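Taurocyamine kinase (Schistosoma mansoni, PDB 4WOD) reversibly transfers a phosphoryl group between ATP and the guanidino compound taurocyamine, using magnesium, and is built from two tandem phosphagen-kinase repeats. Local coordinates at residues Met1-Leu6 with Leu46-Asn51; Gln7-Lys12 with Asn53-Gly58; Leu468-Leu473 with Thr694-Ala699. The protein carries 4 engineered substitutions. All blocks are in the same frame, centred on the assembly; numbering follows the deposited sequence.

Contact 1: Met1-Leu6 with Leu46-Asn51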
ATOM      1  N   MET A   1      -5.037  21.728 -33.098  1.00 29.49           N
ATOM      2  CA  MET A   1      -3.811  21.329 -32.409  1.00 23.02           C
ATOM      3  C   MET A   1      -2.991  20.360 -33.255  1.00 26.01           C
ATOM      4  O   MET A   1      -3.441  19.253 -33.546  1.00 23.58           O
ATOM      5  CB  MET A   1      -4.138  20.687 -31.067  1.00 24.33           C
ATOM      6  CG  MET A   1      -2.930  20.398 -30.215  1.00 26.10           C
ATOM      7  SD  MET A   1      -3.401  19.445 -28.758  1.00 31.10           S
ATOM      8  CE  MET A   1      -1.874  19.553 -27.826  1.00 26.53           C
ATOM      9  N   GLN A   2      -1.786  20.782 -33.634  1.00 21.19           N
ATOM     10  CA  GLN A   2      -0.913  19.965 -34.457  1.00 21.98           C
ATOM     11  C   GLN A   2       0.014  19.153 -33.558  1.00 22.57           C
ATOM     12  O   GLN A   2       0.744  19.716 -32.730  1.00 23.52           O
ATOM     13  CB  GLN A   2      -0.099  20.824 -35.427  1.00 20.84           C
ATOM     14  CG  GLN A   2      -0.891  21.832 -36.260  1.00 24.44           C
ATOM     15  CD  GLN A   2       0.027  22.675 -37.132  1.00 24.56           C
ATOM     16  OE1 GLN A   2       1.196  22.883 -36.795  1.00 27.13           O
ATOM     17  NE2 GLN A   2      -0.488  23.149 -38.264  1.00 26.50           N
ATOM     18  N   VAL A   3      -0.050  17.834 -33.713  1.00 16.09           N
ATOM     19  CA  VAL A   3       0.777  16.897 -32.964  1.00 17.66           C
ATOM     20  C   VAL A   3       1.415  15.884 -33.914  1.00 18.19           C
ATOM     21  O   VAL A   3       0.991  15.763 -35.067  1.00 19.41           O
ATOM     22  CB  VAL A   3      -0.037  16.145 -31.896  1.00 21.01           C
ATOM     23  CG1 VAL A   3      -0.640  17.147 -30.904  1.00 19.82           C
ATOM     24  CG2 VAL A   3      -1.137  15.256 -32.550  1.00 17.09           C
ATOM     25  N   GLU A   4       2.420  15.157 -33.427  1.00 16.96           N
ATOM     26  CA  GLU A   4       3.071  14.097 -34.218  1.00 18.50           C
ATOM     27  C   GLU A   4       2.120  12.966 -34.634  1.00 19.57           C
ATOM     28  O   GLU A   4       1.046  12.776 -34.038  1.00 17.89           O
ATOM     29  CB  GLU A   4       4.242  13.488 -33.436  1.00 19.15           C
ATOM     30  CG  GLU A   4       5.260  14.506 -32.985  1.00 28.58           C
ATOM     31  CD  GLU A   4       6.665  13.933 -32.812  1.00 29.46           C
ATOM     32  OE1 GLU A   4       7.411  14.497 -31.983  1.00 38.67           O
ATOM     33  OE2 GLU A   4       7.031  12.957 -33.512  1.00 27.86           O
ATOM     34  N   SER A   5       2.518  12.211 -35.656  1.00 13.31           N
ATOM     35  CA  SER A   5       1.825  10.959 -35.969  1.00 14.99           C
ATOM     36  C   SER A   5       1.610  10.069 -34.746  1.00 18.21           C
ATOM     37  O   SER A   5       2.442  10.015 -33.825  1.00 15.35           O
ATOM     38  CB  SER A   5       2.582  10.172 -37.042  1.00 15.18           C
ATOM     39  OG  SER A   5       3.840   9.781 -36.545  1.00 18.20           O
ATOM     40  N   LEU A   6       0.468   9.391 -34.741  1.00 13.20           N
ATOM     41  CA  LEU A   6       0.159   8.411 -33.709  1.00 18.72           C
ATOM     42  C   LEU A   6       1.260   7.350 -33.589  1.00 18.93           C
ATOM     43  O   LEU A   6       1.684   7.007 -32.483  1.00 14.94           O
ATOM     44  CB  LEU A   6      -1.192   7.749 -34.001  1.00 15.62           C
ATOM     45  CG  LEU A   6      -1.725   6.713 -33.009  1.00 17.62           C
ATOM     46  CD1 LEU A   6      -1.985   7.350 -31.644  1.00 12.96           C
ATOM     47  CD2 LEU A   6      -2.980   6.073 -33.584  1.00 15.59           C
ATOM     48  N   LEU A  46      -6.809  10.274 -32.424  1.00 15.92           N
ATOM     49  CA  LEU A  46      -6.281   9.567 -31.261  1.00 14.27           C
ATOM     50  C   LEU A  46      -4.904  10.097 -30.854  1.00 15.53           C
ATOM     51  O   LEU A  46      -4.578  10.135 -29.663  1.00 14.64           O
ATOM     52  CB  LEU A  46      -6.209   8.062 -31.541  1.00 13.11           C
ATOM     53  CG  LEU A  46      -5.775   7.062 -30.462  1.00 15.83           C
ATOM     54  CD1 LEU A  46      -6.580   7.158 -29.131  1.00 11.20           C
ATOM     55  CD2 LEU A  46      -5.857   5.646 -31.019  1.00 14.58           C
ATOM     56  N   ALA A  47      -4.090  10.487 -31.837  1.00 15.16           N
ATOM     57  CA  ALA A  47      -2.821  11.174 -31.541  1.00 15.33           C
ATOM     58  C   ALA A  47      -3.050  12.373 -30.607  1.00 19.46           C
ATOM     59  O   ALA A  47      -2.303  12.571 -29.645  1.00 17.02           O
ATOM     60  CB  ALA A  47      -2.130  11.637 -32.829  1.00 14.71           C
ATOM     61  N   GLN A  48      -4.091  13.160 -30.875  1.00 15.84           N
ATOM     62  CA  GLN A  48      -4.368  14.303 -30.014  1.00 18.88           C
ATOM     63  C   GLN A  48      -4.726  13.859 -28.608  1.00 20.80           C
ATOM     64  O   GLN A  48      -4.355  14.542 -27.635  1.00 20.06           O
ATOM     65  CB  GLN A  48      -5.490  15.166 -30.594  1.00 16.58           C
ATOM     66  CG  GLN A  48      -5.079  15.949 -31.805  1.00 17.91           C
ATOM     67  CD  GLN A  48      -6.257  16.654 -32.422  1.00 20.42           C
ATOM     68  OE1 GLN A  48      -7.376  16.136 -32.411  1.00 19.62           O
ATOM     69  NE2 GLN A  48      -6.022  17.845 -32.949  1.00 16.86           N
ATOM     70  N   CYS A  49      -5.438  12.727 -28.497  1.00 16.02           N
ATOM     71  CA  CYS A  49      -5.795  12.168 -27.183  1.00 15.62           C
ATOM     72  C   CYS A  49      -4.592  11.710 -26.345  1.00 14.59           C
ATOM     73  O   CYS A  49      -4.586  11.891 -25.133  1.00 13.58           O
ATOM     74  CB  CYS A  49      -6.740  10.970 -27.328  1.00 14.38           C
ATOM     75  SG  CYS A  49      -8.330  11.269 -28.126  1.00 18.89           S
ATOM     76  N   VAL A  50      -3.604  11.091 -26.989  1.00 18.08           N
ATOM     77  CA  VAL A  50      -2.486  10.459 -26.276  1.00 16.12           C
ATOM     78  C   VAL A  50      -1.212  11.295 -26.243  1.00 14.92           C
ATOM     79  O   VAL A  50      -0.219  10.919 -25.603  1.00 17.43           O
ATOM     80  CB  VAL A  50      -2.128   9.073 -26.898  1.00 19.20           C
ATOM     81  CG1 VAL A  50      -3.300   8.103 -26.764  1.00 16.78           C
ATOM     82  CG2 VAL A  50      -1.703   9.225 -28.364  1.00 16.88           C
ATOM     83  N   ASN A  51      -1.244  12.421 -26.936  1.00 19.16           N
ATOM     84  CA  ASN A  51      -0.096  13.303 -27.053  1.00 17.20           C
ATOM     85  C   ASN A  51       0.548  13.631 -25.708  1.00 19.43           C
ATOM     86  O   ASN A  51       1.761  13.532 -25.557  1.00 15.45           O
ATOM     87  CB  ASN A  51      -0.511  14.592 -27.752  1.00 17.63           C
ATOM     88  CG  ASN A  51       0.677  15.447 -28.127  1.00 20.16           C
ATOM     89  OD1 ASN A  51       1.446  15.094 -29.019  1.00 18.70           O
ATOM     90  ND2 ASN A  51       0.837  16.563 -27.449  1.00 16.21           N
TER
HETATM   91  O   HOH W   1       3.355  15.649 -30.670  1.00 20.41           O
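The side-chain amide of N51, in the small helical N-terminal domain of the first phosphagen-kinase repeat, is covered on one face by V3: CG1 stands almost directly above CG, 3.5 Å from it, while CB lies over the oxygen end of the same face. M1 CE reaches that face too, near ND2. OD1 meets a water at the amide's edge and ND2 donates to the backbone oxygen of D194, two bonds that restrain the rotation of the group. The amide of Q48 is used edge-on instead. NE2 donates to M1 O at 3.0 Å, with the oxygen only 8° out of the amide plane and NE2 placed on a lone pair in the carbonyl plane; OE1 accepts from T45 N.

The extended start of the chain lies across helix 46-55 before S5 N-caps helix 6-14. In the middle, A47 CB fills the angle between V3 CG2, 3.8 Å away, and E4 O, 3.6 Å away. L6 then enters the helical core. With CG swung opposite the backbone N (chi1 -178°), it sets CD1 3.8 Å from V50 CG2 and CD2 3.9 Å from L46 CD2, beside V32 of helix 29-35. The water bridges the start of the chain to helix 46-55, accepting from E4 N at 3.0 Å and donating to N51 OD1 at 2.6 Å.

Contact 2: Gln7-Lys12 with Asn53-Gly58. Engineered in segment 7-12: V11 (natural residue Ala).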
ATOM      1  N   GLN A   7       1.768   6.868 -34.718  1.00 15.32           N
ATOM      2  CA  GLN A   7       2.841   5.879 -34.623  1.00 19.81           C
ATOM      3  C   GLN A   7       4.074   6.448 -33.915  1.00 18.65           C
ATOM      4  O   GLN A   7       4.698   5.736 -33.115  1.00 19.59           O
ATOM      5  CB  GLN A   7       3.214   5.330 -36.006  1.00 18.96           C
ATOM      6  CG  GLN A   7       3.625   6.379 -37.009  1.00 19.25           C
ATOM      7  CD  GLN A   7       3.905   5.789 -38.390  1.00 17.62           C
ATOM      8  OE1 GLN A   7       3.705   4.596 -38.630  1.00 22.95           O
ATOM      9  NE2 GLN A   7       4.370   6.627 -39.295  1.00 20.05           N
ATOM     10  N   ASN A   8       4.418   7.715 -34.169  1.00 14.68           N
ATOM     11  CA  ASN A   8       5.550   8.340 -33.473  1.00 18.82           C
ATOM     12  C   ASN A   8       5.328   8.408 -31.984  1.00 18.36           C
ATOM     13  O   ASN A   8       6.240   8.188 -31.193  1.00 13.96           O
ATOM     14  CB  ASN A   8       5.816   9.766 -33.964  1.00 15.33           C
ATOM     15  CG  ASN A   8       6.531   9.804 -35.304  1.00 19.80           C
ATOM     16  OD1 ASN A   8       6.588   8.802 -36.009  1.00 18.72           O
ATOM     17  ND2 ASN A   8       7.058  10.973 -35.664  1.00 20.39           N
ATOM     18  N   LEU A   9       4.109   8.770 -31.612  1.00 16.94           N
ATOM     19  CA  LEU A   9       3.763   8.975 -30.211  1.00 18.69           C
ATOM     20  C   LEU A   9       3.791   7.628 -29.477  1.00 18.38           C
ATOM     21  O   LEU A   9       4.242   7.529 -28.324  1.00 18.79           O
ATOM     22  CB  LEU A   9       2.382   9.657 -30.095  1.00 14.68           C
ATOM     23  CG  LEU A   9       2.251  11.126 -30.547  1.00 21.72           C
ATOM     24  CD1 LEU A   9       0.803  11.662 -30.395  1.00 15.81           C
ATOM     25  CD2 LEU A   9       3.244  12.034 -29.831  1.00 19.42           C
ATOM     26  N   GLN A  10       3.333   6.582 -30.154  1.00 17.49           N
ATOM     27  CA  GLN A  10       3.371   5.244 -29.577  1.00 18.14           C
ATOM     28  C   GLN A  10       4.811   4.815 -29.290  1.00 18.43           C
ATOM     29  O   GLN A  10       5.125   4.379 -28.187  1.00 19.34           O
ATOM     30  CB  GLN A  10       2.712   4.213 -30.499  1.00 19.08           C
ATOM     31  CG  GLN A  10       2.707   2.809 -29.912  1.00 16.94           C
ATOM     32  CD  GLN A  10       2.720   1.723 -30.981  1.00 22.20           C
ATOM     33  OE1 GLN A  10       3.342   1.890 -32.025  1.00 27.92           O
ATOM     34  NE2 GLN A  10       2.019   0.613 -30.730  1.00 20.41           N
ATOM     35  N   VAL A  11       5.675   4.921 -30.290  1.00 18.02           N
ATOM     36  CA  VAL A  11       7.098   4.644 -30.083  1.00 20.96           C
ATOM     37  C   VAL A  11       7.720   5.453 -28.927  1.00 23.97           C
ATOM     38  O   VAL A  11       8.452   4.891 -28.106  1.00 28.94           O
ATOM     39  CB  VAL A  11       7.877   4.887 -31.376  1.00 20.57           C
ATOM     40  CG1 VAL A  11       9.393   4.938 -31.111  1.00 27.29           C
ATOM     41  CG2 VAL A  11       7.538   3.790 -32.371  1.00 22.15           C
ATOM     42  N   LYS A  12       7.419   6.750 -28.841  1.00 21.10           N
ATOM     43  CA  LYS A  12       7.916   7.583 -27.741  1.00 23.15           C
ATOM     44  C   LYS A  12       7.444   7.071 -26.379  1.00 23.98           C
ATOM     45  O   LYS A  12       8.235   6.913 -25.439  1.00 22.68           O
ATOM     46  CB  LYS A  12       7.473   9.044 -27.925  1.00 24.14           C
ATOM     47  CG  LYS A  12       8.216   9.807 -29.009  1.00 25.75           C
ATOM     48  CD  LYS A  12       7.736  11.249 -29.099  1.00 33.17           C
ATOM     49  CE  LYS A  12       8.681  12.085 -29.935  1.00 32.19           C
ATOM     50  NZ  LYS A  12       9.963  12.340 -29.219  1.00 44.57           N
ATOM     51  N   ASN A  53       0.675  11.992 -23.061  1.00 16.19           N
ATOM     52  CA  ASN A  53       1.372  10.852 -22.460  1.00 16.54           C
ATOM     53  C   ASN A  53       2.799  10.726 -22.968  1.00 16.62           C
ATOM     54  O   ASN A  53       3.680  10.255 -22.251  1.00 20.24           O
ATOM     55  CB  ASN A  53       0.627   9.554 -22.718  1.00 15.16           C
ATOM     56  CG  ASN A  53      -0.731   9.531 -22.068  1.00 20.12           C
ATOM     57  OD1 ASN A  53      -1.757   9.466 -22.754  1.00 20.24           O
ATOM     58  ND2 ASN A  53      -0.755   9.574 -20.735  1.00 18.06           N
ATOM     59  N   ALA A  54       3.013  11.126 -24.210  1.00 18.55           N
ATOM     60  CA  ALA A  54       4.344  11.058 -24.813  1.00 18.38           C
ATOM     61  C   ALA A  54       5.343  11.971 -24.118  1.00 23.68           C
ATOM     62  O   ALA A  54       6.547  11.733 -24.175  1.00 26.66           O
ATOM     63  CB  ALA A  54       4.271  11.407 -26.297  1.00 22.82           C
ATOM     64  N   TYR A  55       4.854  13.035 -23.487  1.00 18.45           N
ATOM     65  CA  TYR A  55       5.747  14.046 -22.930  1.00 21.68           C
ATOM     66  C   TYR A  55       5.678  14.102 -21.422  1.00 23.32           C
ATOM     67  O   TYR A  55       6.555  14.664 -20.790  1.00 22.71           O
ATOM     68  CB  TYR A  55       5.435  15.412 -23.532  1.00 19.60           C
ATOM     69  CG  TYR A  55       5.552  15.346 -25.030  1.00 24.56           C
ATOM     70  CD1 TYR A  55       6.789  15.153 -25.637  1.00 28.76           C
ATOM     71  CD2 TYR A  55       4.430  15.424 -25.838  1.00 21.24           C
ATOM     72  CE1 TYR A  55       6.903  15.061 -27.014  1.00 25.41           C
ATOM     73  CE2 TYR A  55       4.533  15.333 -27.218  1.00 25.13           C
ATOM     74  CZ  TYR A  55       5.766  15.148 -27.796  1.00 27.37           C
ATOM     75  OH  TYR A  55       5.868  15.071 -29.162  1.00 31.97           O
ATOM     76  N   ASN A  56       4.634  13.513 -20.856  1.00 15.52           N
ATOM     77  CA  ASN A  56       4.502  13.448 -19.408  1.00 22.77           C
ATOM     78  C   ASN A  56       4.379  12.002 -18.925  1.00 24.41           C
ATOM     79  O   ASN A  56       3.275  11.475 -18.769  1.00 21.38           O
ATOM     80  CB  ASN A  56       3.300  14.277 -18.968  1.00 15.00           C
ATOM     81  CG  ASN A  56       3.412  15.723 -19.414  1.00 22.59           C
ATOM     82  OD1 ASN A  56       2.910  16.100 -20.480  1.00 24.64           O
ATOM     83  ND2 ASN A  56       4.098  16.536 -18.615  1.00 20.25           N
ATOM     84  N   PRO A  57       5.526  11.348 -18.676  1.00 24.20           N
ATOM     85  CA  PRO A  57       5.484   9.926 -18.313  1.00 25.01           C
ATOM     86  C   PRO A  57       4.762   9.625 -16.992  1.00 23.96           C
ATOM     87  O   PRO A  57       4.367   8.482 -16.780  1.00 23.91           O
ATOM     88  CB  PRO A  57       6.971   9.539 -18.227  1.00 26.36           C
ATOM     89  CG  PRO A  57       7.708  10.837 -18.056  1.00 31.95           C
ATOM     90  CD  PRO A  57       6.898  11.877 -18.765  1.00 24.36           C
ATOM     91  N   GLY A  58       4.573  10.628 -16.140  1.00 22.58           N
ATOM     92  CA  GLY A  58       3.890  10.419 -14.875  1.00 22.95           C
ATOM     93  C   GLY A  58       2.384  10.313 -15.035  1.00 25.22           C
ATOM     94  O   GLY A  58       1.689   9.826 -14.148  1.00 27.40           O
TER
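L9 overlaps A54 through a single methyl, CD2, which rests 3.7 Å from A54 CB. The same methyl reaches on to the phenol of Y55, lying 4.1 Å from OH and 4.4 Å from CE2; the leucine and tyrosine side chains cross at about a right angle. A54 CB and L9 CD2 thus pack together, and CD2 borders the hydroxyl end of the ring. Within its own segment, A54 CB sits 4.0 Å above one face of the Y55 ring, offset toward the rim.

K12 joins from the next turn of the helix. Its chain runs out extended, with CG opposite its own carbonyl carbon (chi1 -74°), and passes the tyrosine obliquely, bringing CE to 4.2 Å from Y55 OH. A bend at chi4 (-72°) then carries the amino group farther off, leaving NZ 4.9 Å from Y55 OH. The lysine therefore meets the hydroxyl end of the tyrosine with its hydrocarbon part, at the exposed margin of the contact, and E4 packs against both K12 and Y55 there.

In the N-terminal domain of the first repeat, helix 6-14 packs against the 53-55 part of the chain, continuing from helix 46-55, with I13 also touching A54 and L9 running back to A47, V50 and N51. N53 OD1 is hydrogen-bonded to T23 OG1 and N53 ND2 to L61 O, and Y55 touches D194 of helix 190-194.

Contact 3: Leu468-Leu473 with Thr694-Ala699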
ATOM      1  N   LEU A 468      30.372 -33.550  14.971  1.00 36.30           N
ATOM      2  CA  LEU A 468      28.936 -33.427  14.748  1.00 32.96           C
ATOM      3  C   LEU A 468      28.319 -34.750  14.275  1.00 29.65           C
ATOM      4  O   LEU A 468      28.997 -35.571  13.664  1.00 29.91           O
ATOM      5  CB  LEU A 468      28.666 -32.316  13.732  1.00 33.24           C
ATOM      6  CG  LEU A 468      29.012 -30.886  14.160  1.00 28.54           C
ATOM      7  CD1 LEU A 468      29.127 -29.999  12.946  1.00 28.84           C
ATOM      8  CD2 LEU A 468      27.963 -30.341  15.141  1.00 24.84           C
ATOM      9  N   PRO A 469      27.028 -34.968  14.555  1.00 32.21           N
ATOM     10  CA  PRO A 469      26.416 -36.230  14.123  1.00 31.81           C
ATOM     11  C   PRO A 469      25.830 -36.145  12.716  1.00 33.53           C
ATOM     12  O   PRO A 469      24.826 -36.797  12.426  1.00 38.44           O
ATOM     13  CB  PRO A 469      25.313 -36.445  15.154  1.00 36.13           C
ATOM     14  CG  PRO A 469      24.864 -35.049  15.467  1.00 33.22           C
ATOM     15  CD  PRO A 469      26.114 -34.185  15.406  1.00 34.15           C
ATOM     16  N   PHE A 470      26.439 -35.329  11.864  1.00 28.46           N
ATOM     17  CA  PHE A 470      26.052 -35.256  10.462  1.00 29.35           C
ATOM     18  C   PHE A 470      27.239 -34.697   9.697  1.00 27.88           C
ATOM     19  O   PHE A 470      28.113 -34.064  10.283  1.00 29.24           O
ATOM     20  CB  PHE A 470      24.795 -34.395  10.262  1.00 27.68           C
ATOM     21  CG  PHE A 470      24.797 -33.105  11.054  1.00 27.30           C
ATOM     22  CD1 PHE A 470      24.054 -32.991  12.218  1.00 31.19           C
ATOM     23  CD2 PHE A 470      25.533 -32.013  10.631  1.00 24.68           C
ATOM     24  CE1 PHE A 470      24.053 -31.815  12.960  1.00 26.72           C
ATOM     25  CE2 PHE A 470      25.530 -30.823  11.366  1.00 26.68           C
ATOM     26  CZ  PHE A 470      24.788 -30.729  12.530  1.00 23.75           C
ATOM     27  N   GLY A 471      27.288 -34.942   8.398  1.00 25.82           N
ATOM     28  CA  GLY A 471      28.404 -34.489   7.600  1.00 24.98           C
ATOM     29  C   GLY A 471      27.921 -33.953   6.270  1.00 33.60           C
ATOM     30  O   GLY A 471      27.239 -32.927   6.209  1.00 30.66           O
ATOM     31  N   ASP A 472      28.287 -34.647   5.199  1.00 31.41           N
ATOM     32  CA  ASP A 472      27.838 -34.301   3.862  1.00 28.91           C
ATOM     33  C   ASP A 472      26.721 -35.248   3.435  1.00 32.81           C
ATOM     34  O   ASP A 472      26.951 -36.428   3.152  1.00 35.27           O
ATOM     35  CB  ASP A 472      29.000 -34.358   2.875  1.00 32.44           C
ATOM     36  CG  ASP A 472      28.651 -33.766   1.522  1.00 37.63           C
ATOM     37  OD1 ASP A 472      27.465 -33.826   1.122  1.00 36.20           O
ATOM     38  OD2 ASP A 472      29.573 -33.234   0.858  1.00 39.30           O
ATOM     39  N   LEU A 473      25.512 -34.714   3.365  1.00 28.15           N
ATOM     40  CA  LEU A 473      24.338 -35.519   3.070  1.00 29.98           C
ATOM     41  C   LEU A 473      24.263 -35.969   1.605  1.00 35.02           C
ATOM     42  O   LEU A 473      23.354 -36.713   1.227  1.00 34.78           O
ATOM     43  CB  LEU A 473      23.076 -34.737   3.425  1.00 25.98           C
ATOM     44  CG  LEU A 473      23.019 -34.010   4.769  1.00 28.69           C
ATOM     45  CD1 LEU A 473      21.666 -33.320   4.953  1.00 31.19           C
ATOM     46  CD2 LEU A 473      23.309 -34.931   5.926  1.00 30.08           C
ATOM     47  N   THR A 694      16.926 -29.332  20.995  1.00 25.36           N
ATOM     48  CA  THR A 694      18.148 -28.532  20.939  1.00 24.42           C
ATOM     49  C   THR A 694      18.485 -28.166  19.491  1.00 22.13           C
ATOM     50  O   THR A 694      17.878 -28.684  18.549  1.00 24.48           O
ATOM     51  CB  THR A 694      19.351 -29.256  21.575  1.00 24.34           C
ATOM     52  OG1 THR A 694      19.656 -30.418  20.804  1.00 22.45           O
ATOM     53  CG2 THR A 694      19.055 -29.648  23.032  1.00 28.25           C
ATOM     54  N   GLU A 695      19.453 -27.269  19.325  1.00 18.41           N
ATOM     55  CA  GLU A 695      19.903 -26.847  18.004  1.00 22.57           C
ATOM     56  C   GLU A 695      20.467 -28.054  17.257  1.00 22.86           C
ATOM     57  O   GLU A 695      20.142 -28.311  16.095  1.00 18.00           O
ATOM     58  CB  GLU A 695      20.953 -25.730  18.121  1.00 19.55           C
ATOM     59  CG  GLU A 695      20.405 -24.347  18.536  1.00 19.23           C
ATOM     60  CD  GLU A 695      20.147 -24.183  20.035  1.00 21.12           C
ATOM     61  OE1 GLU A 695      20.409 -25.123  20.804  1.00 22.81           O
ATOM     62  OE2 GLU A 695      19.679 -23.099  20.448  1.00 19.49           O
ATOM     63  N   LEU A 696      21.302 -28.810  17.955  1.00 24.29           N
ATOM     64  CA  LEU A 696      21.871 -30.039  17.414  1.00 25.90           C
ATOM     65  C   LEU A 696      20.782 -31.007  16.932  1.00 25.60           C
ATOM     66  O   LEU A 696      20.862 -31.545  15.824  1.00 21.79           O
ATOM     67  CB  LEU A 696      22.757 -30.702  18.470  1.00 25.73           C
ATOM     68  CG  LEU A 696      23.749 -31.754  17.981  1.00 35.89           C
ATOM     69  CD1 LEU A 696      24.666 -31.169  16.914  1.00 29.54           C
ATOM     70  CD2 LEU A 696      24.552 -32.264  19.161  1.00 32.47           C
ATOM     71  N   GLN A 697      19.755 -31.214  17.750  1.00 21.79           N
ATOM     72  CA  GLN A 697      18.673 -32.101  17.351  1.00 24.09           C
ATOM     73  C   GLN A 697      17.925 -31.528  16.149  1.00 24.76           C
ATOM     74  O   GLN A 697      17.557 -32.273  15.236  1.00 31.03           O
ATOM     75  CB  GLN A 697      17.712 -32.359  18.524  1.00 26.21           C
ATOM     76  CG  GLN A 697      18.366 -33.113  19.674  1.00 26.62           C
ATOM     77  CD  GLN A 697      17.535 -33.130  20.951  1.00 35.83           C
ATOM     78  OE1 GLN A 697      16.834 -32.164  21.285  1.00 28.18           O
ATOM     79  NE2 GLN A 697      17.608 -34.243  21.672  1.00 30.54           N
ATOM     80  N   ALA A 698      17.705 -30.216  16.141  1.00 23.03           N
ATOM     81  CA  ALA A 698      17.019 -29.571  15.019  1.00 24.44           C
ATOM     82  C   ALA A 698      17.734 -29.870  13.707  1.00 23.26           C
ATOM     83  O   ALA A 698      17.120 -30.276  12.725  1.00 22.59           O
ATOM     84  CB  ALA A 698      16.918 -28.056  15.240  1.00 24.02           C
ATOM     85  N   ALA A 699      19.043 -29.660  13.695  1.00 25.62           N
ATOM     86  CA  ALA A 699      19.813 -29.894  12.483  1.00 28.41           C
ATOM     87  C   ALA A 699      19.884 -31.396  12.164  1.00 30.49           C
ATOM     88  O   ALA A 699      19.893 -31.783  10.996  1.00 30.05           O
ATOM     89  CB  ALA A 699      21.210 -29.297  12.617  1.00 22.36           C
TER
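L696 CD1 is the point on which the apolar contacts converge. This one methyl is met by three consecutive residues of the loop 468-473: L468 crosses the leucine obliquely and touches through CD2 at 3.8 Å, P469 meets it tip to tip through CD at 3.7 Å, and F470 comes in obliquely through CE1 at 4.1 Å. L696 turns CG opposite its backbone N (chi1 -163°), which sends the branch out from the flank of the helix toward the loop. One turn later A699 offers its methyl to the other end of the same patch, with CB 3.8 Å from F470 CE1 and nearly as close to CZ. Both helix residues approach the F470 ring obliquely, while L468 CB lies 4.2 Å above one of its faces, toward the rim.

Aromatic packing adds Y603, whose ring meets that of F470 edge-to-face.

The polar interactions stay within the helix start and do not bridge the segments. T694 and Q697 form a capping box: T694 OG1 accepts from Q697 N at 3.2 Å, and Q697 OE1 accepts from T694 N at 2.8 Å. The second bond is nearly straight (168°), although its donor is tilted 21° from the carbonyl plane. Q697 N, in the first turn, is thus capped by the threonine, while T694 N just before the helix is bonded by the glutamine.

The loop leads from helix 437-448 to strand 480-489 and packs on helix 695-715 of the second catalytic domain. G471 and L473 make backbone hydrogen bonds to A600 of helix 599-614 and to G597 just ahead of it. F470 packs on L599 and on A703 of helix 695-715; A699 lies near V485 of strand 480-489 and A641 of strand 639-646, both predicted to belong to the ATP site.

How the contacts relate
Contacts 1 and 2 are neighbours, their centres about 10 Å apart, and share helix 46-55: successive parts of the N-terminal chain lie along successive turns of it. E4 and L9 link the two. Contact 1 is the buried one and combines a side-chain amide hydrogen bond and a bridging water with leucine packing; contact 2, partly buried, relies on methyls, a phenol and a lysine chain. Contact 3 lies at the second phosphagen-kinase C-terminal domain, its centre about 68 Å from that of contact 1, across the molecule. A surface contact of loop on helix, it is apolar throughout, its polar bonds being local to the helix cap.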